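Local coordinates for protein proteasome accessory factor B/C (PafBC) (Paenarthrobacter aurescens, PDB 6SJ9) that probably regulates transcription in the bacterial DNA damage response, combining winged helix-turn-helix domains with WYL domains and ferredoxin-like WCX domains, at residues G43-F46 / E47-V51; S92-P95 / A96-T99; A289-L292 / A293-P297; R314-A317 / A318-D322. All blocks are in the same frame, centred on the assembly; numbering follows the deposited sequence.

Contact 1: G43-F46 / E47-V51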
loop_
_atom_site.group_PDB
_atom_site.type_symbol
_atom_site.label_atom_id
_atom_site.label_comp_id
_atom_site.label_asym_id
_atom_site.label_seq_id
_atom_site.Cartn_x
_atom_site.Cartn_y
_atom_site.Cartn_z
ATOM N N GLY A 43 19.106 -33.060 -17.654
ATOM C CA GLY A 43 19.733 -32.205 -18.646
ATOM C C GLY A 43 18.734 -31.437 -19.487
ATOM O O GLY A 43 18.948 -30.265 -19.801
ATOM N N ARG A 44 17.629 -32.075 -19.875
ATOM C CA ARG A 44 16.649 -31.308 -20.640
ATOM C C ARG A 44 15.828 -30.383 -19.747
ATOM O O ARG A 44 15.492 -29.265 -20.151
ATOM C CB ARG A 44 15.749 -32.210 -21.492
ATOM C CG ARG A 44 15.492 -33.644 -21.059
ATOM C CD ARG A 44 14.622 -34.326 -22.157
ATOM N NE ARG A 44 14.134 -35.639 -21.752
ATOM C CZ ARG A 44 14.713 -36.790 -22.078
ATOM N NH1 ARG A 44 15.812 -36.808 -22.828
ATOM N NH2 ARG A 44 14.192 -37.933 -21.648
HETATM N N MSE A 45 15.491 -30.816 -18.540
HETATM C CA MSE A 45 14.757 -29.933 -17.634
HETATM C C MSE A 45 15.608 -28.711 -17.247
HETATM O O MSE A 45 15.088 -27.623 -17.019
HETATM C CB MSE A 45 14.318 -30.700 -16.391
HETATM C CG MSE A 45 13.414 -29.920 -15.436
HETATM SE SE MSE A 45 13.625 -30.617 -13.607
HETATM C CE MSE A 45 13.950 -32.515 -14.067
ATOM N N PHE A 46 16.922 -28.919 -17.165
ATOM C CA PHE A 46 17.848 -27.808 -16.992
ATOM C C PHE A 46 17.801 -26.868 -18.192
ATOM O O PHE A 46 17.676 -25.646 -18.032
ATOM C CB PHE A 46 19.255 -28.351 -16.779
ATOM C CG PHE A 46 20.292 -27.288 -16.592
ATOM C CD1 PHE A 46 20.237 -26.431 -15.504
ATOM C CD2 PHE A 46 21.340 -27.162 -17.491
ATOM C CE1 PHE A 46 21.199 -25.454 -15.325
ATOM C CE2 PHE A 46 22.311 -26.195 -17.318
ATOM C CZ PHE A 46 22.241 -25.338 -16.230
ATOM N N GLU A 47 17.870 -27.430 -19.409
ATOM C CA GLU A 47 17.775 -26.621 -20.623
ATOM C C GLU A 47 16.453 -25.867 -20.681
ATOM O O GLU A 47 16.415 -24.714 -21.116
ATOM C CB GLU A 47 17.906 -27.512 -21.862
ATOM C CG GLU A 47 19.299 -28.101 -22.138
ATOM C CD GLU A 47 20.394 -27.066 -22.389
ATOM O OE1 GLU A 47 21.523 -27.284 -21.905
ATOM O OE2 GLU A 47 20.127 -26.031 -23.038
ATOM N N ARG A 48 15.353 -26.495 -20.238
ATOM C CA ARG A 48 14.060 -25.796 -20.207
ATOM C C ARG A 48 14.062 -24.646 -19.201
ATOM O O ARG A 48 13.496 -23.571 -19.462
ATOM C CB ARG A 48 12.930 -26.761 -19.864
ATOM C CG ARG A 48 12.574 -27.765 -20.939
ATOM C CD ARG A 48 11.172 -28.302 -20.660
ATOM N NE ARG A 48 11.073 -28.945 -19.353
ATOM C CZ ARG A 48 11.382 -30.221 -19.135
ATOM N NH1 ARG A 48 11.800 -30.984 -20.138
ATOM N NH2 ARG A 48 11.272 -30.740 -17.924
ATOM N N ASP A 49 14.717 -24.841 -18.054
ATOM C CA ASP A 49 14.745 -23.773 -17.066
ATOM C C ASP A 49 15.584 -22.609 -17.555
ATOM O O ASP A 49 15.201 -21.456 -17.367
ATOM C CB ASP A 49 15.292 -24.312 -15.760
ATOM C CG ASP A 49 14.346 -25.259 -15.075
ATOM O OD1 ASP A 49 13.136 -25.271 -15.391
ATOM O OD2 ASP A 49 14.820 -25.996 -14.201
ATOM N N LYS A 50 16.674 -22.896 -18.274
ATOM C CA LYS A 50 17.479 -21.834 -18.877
ATOM C C LYS A 50 16.654 -21.045 -19.872
ATOM O O LYS A 50 16.609 -19.808 -19.837
ATOM C CB LYS A 50 18.736 -22.419 -19.547
ATOM C CG LYS A 50 19.721 -22.955 -18.527
ATOM C CD LYS A 50 21.043 -23.486 -19.140
ATOM C CE LYS A 50 20.809 -24.379 -20.345
ATOM N NZ LYS A 50 21.824 -24.161 -21.414
ATOM N N VAL A 51 15.948 -21.745 -20.747
ATOM C CA VAL A 51 15.081 -21.043 -21.685
ATOM C C VAL A 51 14.041 -20.243 -20.935
ATOM O O VAL A 51 13.771 -19.076 -21.266
ATOM C CB VAL A 51 14.427 -22.051 -22.643
ATOM C CG1 VAL A 51 13.248 -21.411 -23.365
ATOM C CG2 VAL A 51 15.482 -22.584 -23.637
#
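G43-F46 and E47-V51 are consecutive turns of the helix 39-55, joined by four i to i+4 backbone bonds in which the N-H groups of E47, R48, D49 and K50 meet the carbonyl oxygens of G43, R44, M45 and F46. This third helix precedes the strands 61-63 and 78-80, consistent with the recognition helix of a winged helix-turn-helix. On one flank the chain of K50 runs over a face of the F46 ring: K50 CD stands 3.9 Å from the ring centroid, 30° off the normal, in a CH-pi contact. F46 has its CG anti to the backbone N (chi1 180°), which sets CG beside the carbonyl carbon and carries the ring out under the lysine chain. Bent at chi3 and chi4, that chain brings K50 NZ to 3.0 Å from E47 OE2 in a salt bridge, meeting this oxygen from above the carboxylate plane. Along another flank the R48 guanidinium lays one face over M45 CA, while R48 NH2 comes to 3.4 Å from CG of M45, a selenomethionine. D49 turns its carboxylate to R7 of helix 2-17 and to Y32, and F46 touches L11, so this helix packs against the N-terminal one; F46 also meets Y79 of strand 78-80 edge-to-face. The lysine spends its methylenes on an aromatic face and its charge on E47, and the paired charges probably partly neutralise each other beside a buried ring.

Contact 2: S92-P95 / A96-T99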
loop_
_atom_site.group_PDB
_atom_site.type_symbol
_atom_site.label_atom_id
_atom_site.label_comp_id
_atom_site.label_asym_id
_atom_site.label_seq_id
_atom_site.Cartn_x
_atom_site.Cartn_y
_atom_site.Cartn_z
ATOM N N SER A 92 12.285 -4.882 -16.134
ATOM C CA SER A 92 11.280 -4.279 -16.990
ATOM C C SER A 92 9.957 -4.913 -16.671
ATOM O O SER A 92 9.824 -6.136 -16.754
ATOM C CB SER A 92 11.590 -4.475 -18.463
ATOM O OG SER A 92 12.909 -4.073 -18.676
ATOM N N LEU A 93 8.974 -4.089 -16.342
ATOM C CA LEU A 93 7.703 -4.595 -15.866
ATOM C C LEU A 93 6.624 -4.318 -16.893
ATOM O O LEU A 93 6.596 -3.244 -17.487
ATOM C CB LEU A 93 7.332 -3.947 -14.521
ATOM C CG LEU A 93 8.279 -4.298 -13.368
ATOM C CD1 LEU A 93 7.829 -3.664 -12.061
ATOM C CD2 LEU A 93 8.363 -5.818 -13.239
ATOM N N THR A 94 5.769 -5.306 -17.130
ATOM C CA THR A 94 4.541 -5.051 -17.851
ATOM C C THR A 94 3.532 -4.327 -16.948
ATOM O O THR A 94 3.620 -4.377 -15.714
ATOM C CB THR A 94 3.919 -6.349 -18.320
ATOM O OG1 THR A 94 3.408 -7.028 -17.166
ATOM C CG2 THR A 94 4.971 -7.224 -19.093
ATOM N N PRO A 95 2.525 -3.683 -17.550
ATOM C CA PRO A 95 1.487 -3.072 -16.715
ATOM C C PRO A 95 0.827 -4.045 -15.748
ATOM O O PRO A 95 0.646 -3.697 -14.574
ATOM C CB PRO A 95 0.504 -2.508 -17.751
ATOM C CG PRO A 95 1.416 -2.212 -19.015
ATOM C CD PRO A 95 2.387 -3.376 -18.997
ATOM N N ALA A 96 0.529 -5.270 -16.174
ATOM C CA ALA A 96 -0.022 -6.243 -15.252
ATOM C C ALA A 96 0.926 -6.448 -14.066
ATOM O O ALA A 96 0.524 -6.283 -12.908
ATOM C CB ALA A 96 -0.318 -7.568 -15.966
ATOM N N GLU A 97 2.201 -6.757 -14.341
ATOM C CA GLU A 97 3.180 -6.946 -13.272
ATOM C C GLU A 97 3.260 -5.750 -12.335
ATOM O O GLU A 97 3.426 -5.914 -11.125
ATOM C CB GLU A 97 4.571 -7.203 -13.853
ATOM C CG GLU A 97 4.651 -8.489 -14.560
ATOM C CD GLU A 97 5.991 -8.657 -15.320
ATOM O OE1 GLU A 97 6.639 -7.644 -15.629
ATOM O OE2 GLU A 97 6.345 -9.818 -15.612
ATOM N N SER A 98 3.256 -4.538 -12.895
ATOM C CA SER A 98 3.330 -3.337 -12.091
ATOM C C SER A 98 2.112 -3.166 -11.207
ATOM O O SER A 98 2.237 -2.653 -10.088
ATOM C CB SER A 98 3.451 -2.123 -13.013
ATOM O OG SER A 98 4.550 -2.286 -13.905
ATOM N N THR A 99 0.930 -3.579 -11.689
ATOM C CA THR A 99 -0.267 -3.440 -10.863
ATOM C C THR A 99 -0.257 -4.437 -9.706
ATOM O O THR A 99 -0.540 -4.062 -8.574
ATOM C CB THR A 99 -1.530 -3.631 -11.712
ATOM O OG1 THR A 99 -1.460 -2.781 -12.859
ATOM C CG2 THR A 99 -2.787 -3.303 -10.903
#
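The chain passes from the strand 90-93 through T94 into the helix 95-118, whose first backbone bonds run from S98 N to T94 O and from T99 N to P95 O. T94 OG1 accepts from E97 N at 3.1 Å, with a nearly straight N-H...O angle of 170°. The hydroxyl is placed for this by chi1 of 71°, which sets it between the backbone N and the carbonyl carbon. In return E97 sends its extended side chain back, and E97 OE1 takes the N-H of T94 at 2.9 Å, approached from above the carboxylate plane. These reciprocal bonds make a capping box, with T94 as N-cap, and P95 begins the helix directly after it. E97 OE1 also forms a salt bridge with K464, and E97 OE2 bonds S460, so both oxygens of this buried carboxylate have partners on helix 457-469. The next two hydroxyls fold back onto the first turn. S98 OG donates to T94 O at 2.9 Å from above the carbonyl plane, and T99 OG1 does likewise to P95 O, so each carbonyl is held by an N-H and a hydroxyl of the same residue. L93 covers this polar cluster with carbon: its CB lies 3.3 Å from S98 OG, and its CD2 passes 3.5 Å from E97 OE1. On the flank facing helix 346-360, A96 and T99 rest on V356.

Contact 3: A289-L292 / A293-P297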
loop_
_atom_site.group_PDB
_atom_site.type_symbol
_atom_site.label_atom_id
_atom_site.label_comp_id
_atom_site.label_asym_id
_atom_site.label_seq_id
_atom_site.Cartn_x
_atom_site.Cartn_y
_atom_site.Cartn_z
ATOM N N ALA A 289 3.774 19.297 0.185
ATOM C CA ALA A 289 3.305 19.933 1.418
ATOM C C ALA A 289 2.522 18.958 2.286
ATOM O O ALA A 289 2.638 18.986 3.522
ATOM C CB ALA A 289 2.437 21.159 1.113
ATOM N N GLU A 290 1.701 18.109 1.668
ATOM C CA GLU A 290 1.002 17.098 2.446
ATOM C C GLU A 290 1.998 16.180 3.127
ATOM O O GLU A 290 1.848 15.869 4.299
ATOM C CB GLU A 290 0.030 16.306 1.567
ATOM C CG GLU A 290 -0.733 15.249 2.386
ATOM C CD GLU A 290 -1.812 14.522 1.582
ATOM O OE1 GLU A 290 -2.081 14.952 0.459
ATOM O OE2 GLU A 290 -2.381 13.512 2.071
ATOM N N GLU A 291 3.048 15.768 2.419
ATOM C CA GLU A 291 4.053 14.930 3.051
ATOM C C GLU A 291 4.717 15.667 4.214
ATOM O O GLU A 291 4.843 15.124 5.322
ATOM C CB GLU A 291 5.109 14.486 2.023
ATOM C CG GLU A 291 6.209 13.661 2.684
ATOM C CD GLU A 291 7.387 13.390 1.771
ATOM O OE1 GLU A 291 7.307 13.752 0.584
ATOM O OE2 GLU A 291 8.420 12.866 2.250
ATOM N N LEU A 292 5.126 16.912 3.989
ATOM C CA LEU A 292 5.865 17.638 5.025
ATOM C C LEU A 292 4.994 17.992 6.223
ATOM O O LEU A 292 5.430 17.849 7.358
ATOM C CB LEU A 292 6.516 18.881 4.428
ATOM C CG LEU A 292 7.559 18.638 3.330
ATOM C CD1 LEU A 292 8.106 19.963 2.837
ATOM C CD2 LEU A 292 8.732 17.770 3.831
ATOM N N ALA A 293 3.722 18.311 6.001
ATOM C CA ALA A 293 2.803 18.559 7.116
ATOM C C ALA A 293 2.675 17.338 8.011
ATOM O O ALA A 293 2.481 17.480 9.232
ATOM C CB ALA A 293 1.402 18.885 6.581
ATOM N N SER A 294 2.745 16.137 7.408
ATOM C CA SER A 294 2.695 14.893 8.167
ATOM C C SER A 294 3.886 14.793 9.118
ATOM O O SER A 294 3.815 14.088 10.134
ATOM C CB SER A 294 2.587 13.686 7.208
ATOM O OG SER A 294 3.861 13.136 6.923
ATOM N N TYR A 295 4.969 15.474 8.810
ATOM C CA TYR A 295 6.155 15.415 9.652
ATOM C C TYR A 295 6.140 16.466 10.780
ATOM O O TYR A 295 7.015 16.431 11.658
ATOM C CB TYR A 295 7.419 15.591 8.803
ATOM C CG TYR A 295 7.649 14.544 7.734
ATOM C CD1 TYR A 295 7.242 13.228 7.905
ATOM C CD2 TYR A 295 8.245 14.896 6.523
ATOM C CE1 TYR A 295 7.453 12.270 6.898
ATOM C CE2 TYR A 295 8.470 13.962 5.518
ATOM C CZ TYR A 295 8.070 12.654 5.702
ATOM O OH TYR A 295 8.284 11.755 4.665
ATOM N N GLY A 296 5.162 17.378 10.792
ATOM C CA GLY A 296 5.013 18.355 11.860
ATOM C C GLY A 296 6.236 19.195 12.222
ATOM O O GLY A 296 6.811 19.912 11.391
ATOM N N PRO A 297 6.611 19.184 13.509
ATOM C CA PRO A 297 7.766 19.988 13.935
ATOM C C PRO A 297 9.107 19.421 13.496
ATOM O O PRO A 297 10.102 20.120 13.620
ATOM C CB PRO A 297 7.646 19.987 15.461
ATOM C CG PRO A 297 7.043 18.639 15.739
ATOM C CD PRO A 297 6.061 18.382 14.621
#
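One face of the Y295 ring is covered by the backbone carbonyl oxygen E291 O, which sits 3.6 Å above the ring plane and over its centre. E291 also reaches the phenol end of the ring with its side chain, the carboxylate plane turned 77° from the ring plane. Y295 OH donates to E291 OE2 at 2.7 Å, using the anti lone pair of that oxygen, and E291 CG lies 3.6 Å from Y295 CE2. The glutamate gets there by standing fully extended, its CG trans to the backbone N (chi1 177°). Its other oxygen, E291 OE1, forms a salt bridge with K262, so both oxygens of this buried carboxylate are engaged and its negative charge is probably stabilised. On the neighbouring flank L292 CD2 approaches Y295 CD2 at 4.0 Å, an apolar contact to which L259 adds. These residues lie at the C-terminal end of helix 285-294 of the WCX domain, which packs on helix 305-323 in a unit whose four-stranded antiparallel sheet fits a ferredoxin-like fold. Here the backbone pattern changes: A293 N and S294 N still bond A289 O and E290 O, but Y295 N bonds L292 O, three residues back. S294 OG donates to E291 O at 2.7 Å in the carbonyl plane, on a lone pair, so the oxygen that covers the ring face also accepts a hydroxyl. G296 then leaves the helical conformation with a positive phi of 52°, and P297 beyond it packs on W654 and A658 of helix 645-659.

Contact 4: R314-A317 / A318-D322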
loop_
_atom_site.group_PDB
_atom_site.type_symbol
_atom_site.label_atom_id
_atom_site.label_comp_id
_atom_site.label_asym_id
_atom_site.label_seq_id
_atom_site.Cartn_x
_atom_site.Cartn_y
_atom_site.Cartn_z
ATOM N N ARG A 314 -2.022 23.837 5.827
ATOM C CA ARG A 314 -2.541 22.561 6.330
ATOM C C ARG A 314 -2.433 22.497 7.837
ATOM O O ARG A 314 -3.390 22.125 8.518
ATOM C CB ARG A 314 -1.770 21.396 5.714
ATOM C CG ARG A 314 -1.668 21.507 4.234
ATOM C CD ARG A 314 -0.879 20.372 3.697
ATOM N NE ARG A 314 -1.774 19.275 3.702
ATOM C CZ ARG A 314 -2.449 18.930 2.631
ATOM N NH1 ARG A 314 -3.325 17.920 2.711
ATOM N NH2 ARG A 314 -2.186 19.583 1.490
ATOM N N LEU A 315 -1.286 22.912 8.377
ATOM C CA LEU A 315 -1.115 22.933 9.819
ATOM C C LEU A 315 -2.137 23.863 10.456
ATOM O O LEU A 315 -2.714 23.551 11.512
ATOM C CB LEU A 315 0.311 23.380 10.173
ATOM C CG LEU A 315 1.459 22.521 9.647
ATOM C CD1 LEU A 315 2.831 23.154 9.897
ATOM C CD2 LEU A 315 1.405 21.155 10.281
ATOM N N GLN A 316 -2.363 25.021 9.826
ATOM C CA GLN A 316 -3.291 26.002 10.381
ATOM C C GLN A 316 -4.720 25.530 10.257
ATOM O O GLN A 316 -5.515 25.677 11.193
ATOM C CB GLN A 316 -3.114 27.358 9.708
ATOM C CG GLN A 316 -3.919 28.437 10.398
ATOM C CD GLN A 316 -3.504 28.617 11.839
ATOM O OE1 GLN A 316 -2.365 28.967 12.135
ATOM N NE2 GLN A 316 -4.439 28.365 12.753
ATOM N N ALA A 317 -5.058 24.927 9.130
ATOM C CA ALA A 317 -6.409 24.424 9.012
ATOM C C ALA A 317 -6.653 23.311 10.032
ATOM O O ALA A 317 -7.760 23.194 10.572
ATOM C CB ALA A 317 -6.666 24.012 7.562
ATOM N N ALA A 318 -5.612 22.539 10.367
ATOM C CA ALA A 318 -5.745 21.513 11.400
ATOM C C ALA A 318 -5.905 22.118 12.789
ATOM O O ALA A 318 -6.659 21.586 13.610
ATOM C CB ALA A 318 -4.559 20.557 11.371
ATOM N N ALA A 319 -5.155 23.184 13.105
ATOM C CA ALA A 319 -5.355 23.896 14.375
ATOM C C ALA A 319 -6.781 24.445 14.482
ATOM O O ALA A 319 -7.449 24.292 15.515
ATOM C CB ALA A 319 -4.330 25.025 14.507
ATOM N N ASP A 320 -7.256 25.101 13.418
ATOM C CA ASP A 320 -8.578 25.729 13.428
ATOM C C ASP A 320 -9.698 24.708 13.610
ATOM O O ASP A 320 -10.697 24.987 14.298
ATOM C CB ASP A 320 -8.780 26.528 12.144
ATOM C CG ASP A 320 -7.810 27.705 12.033
ATOM O OD1 ASP A 320 -7.100 28.019 13.022
ATOM O OD2 ASP A 320 -7.691 28.250 10.921
ATOM N N PHE A 321 -9.580 23.536 12.973
ATOM C CA PHE A 321 -10.619 22.528 13.152
ATOM C C PHE A 321 -10.680 22.052 14.599
ATOM O O PHE A 321 -11.769 21.865 15.155
ATOM C CB PHE A 321 -10.405 21.376 12.180
ATOM C CG PHE A 321 -11.638 20.561 11.950
ATOM C CD1 PHE A 321 -12.886 21.040 12.347
ATOM C CD2 PHE A 321 -11.565 19.333 11.293
ATOM C CE1 PHE A 321 -14.031 20.293 12.127
ATOM C CE2 PHE A 321 -12.708 18.591 11.053
ATOM C CZ PHE A 321 -13.943 19.062 11.473
ATOM N N ASP A 322 -9.527 21.861 15.229
ATOM C CA ASP A 322 -9.504 21.513 16.640
ATOM C C ASP A 322 -10.094 22.637 17.505
ATOM O O ASP A 322 -10.562 22.387 18.627
ATOM C CB ASP A 322 -8.048 21.220 17.002
ATOM C CG ASP A 322 -7.841 20.862 18.422
ATOM O OD1 ASP A 322 -7.111 21.608 19.104
ATOM O OD2 ASP A 322 -8.354 19.815 18.846
#
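Q316 and D320 face each other one turn apart on the helix 305-323 of the ferredoxin-like WCX unit, as an i, i+4 amide-carboxylate pair. Q316 NE2 donates to D320 OD1 at 2.7 Å, with an N-H...O angle of 142°. The acceptor lies close to the plane of the Q316 amide, yet the donor meets D320 OD1 from above the carboxylate plane, the two flat groups being turned 36° apart. A bend at chi2 (61°) curls the glutamine along the helix, and D320 leans back toward it with CG beside its own backbone N. Beneath the pair D320 N bonds Q316 O at 2.9 Å, so the same two residues are tied through both backbone and side chain, at an exposed aspartate. Further bonds from A318 N to R314 O, A319 N to L315 O and F321 N to A317 O continue the helix. Outward of these turns, L315, Q316 and A318 pack on helix 645-659 of the second WCX domain, joining the two WCX parts of the chain, and D322 forms salt bridges with R648 and R652 of that helix. R314 NE donates to the backbone oxygen of Q634. Q316 NE2 also passes 3.8 Å from A319 CB.

Overall arrangement
All four contacts are local, yet their settings differ. Contacts 2 and 3 are buried and mark opposite ends of helices: the N-terminal start of 95-118 and the C-terminal close of 285-294, each with a buried glutamate engaged by several partners. Contact 1 lies mid-helix and contact 4 toward the end of its helix, both partly at the surface, where a lysine-glutamate salt bridge and an amide-carboxylate bond run along the helix flank. Contacts 3 and 4 belong to helices that pack together in the WCX unit and touch directly, R314 CD lying 4.0 Å from A293 CB. Contact 1 stands far off, its centre about 63 Å from that of contact 4.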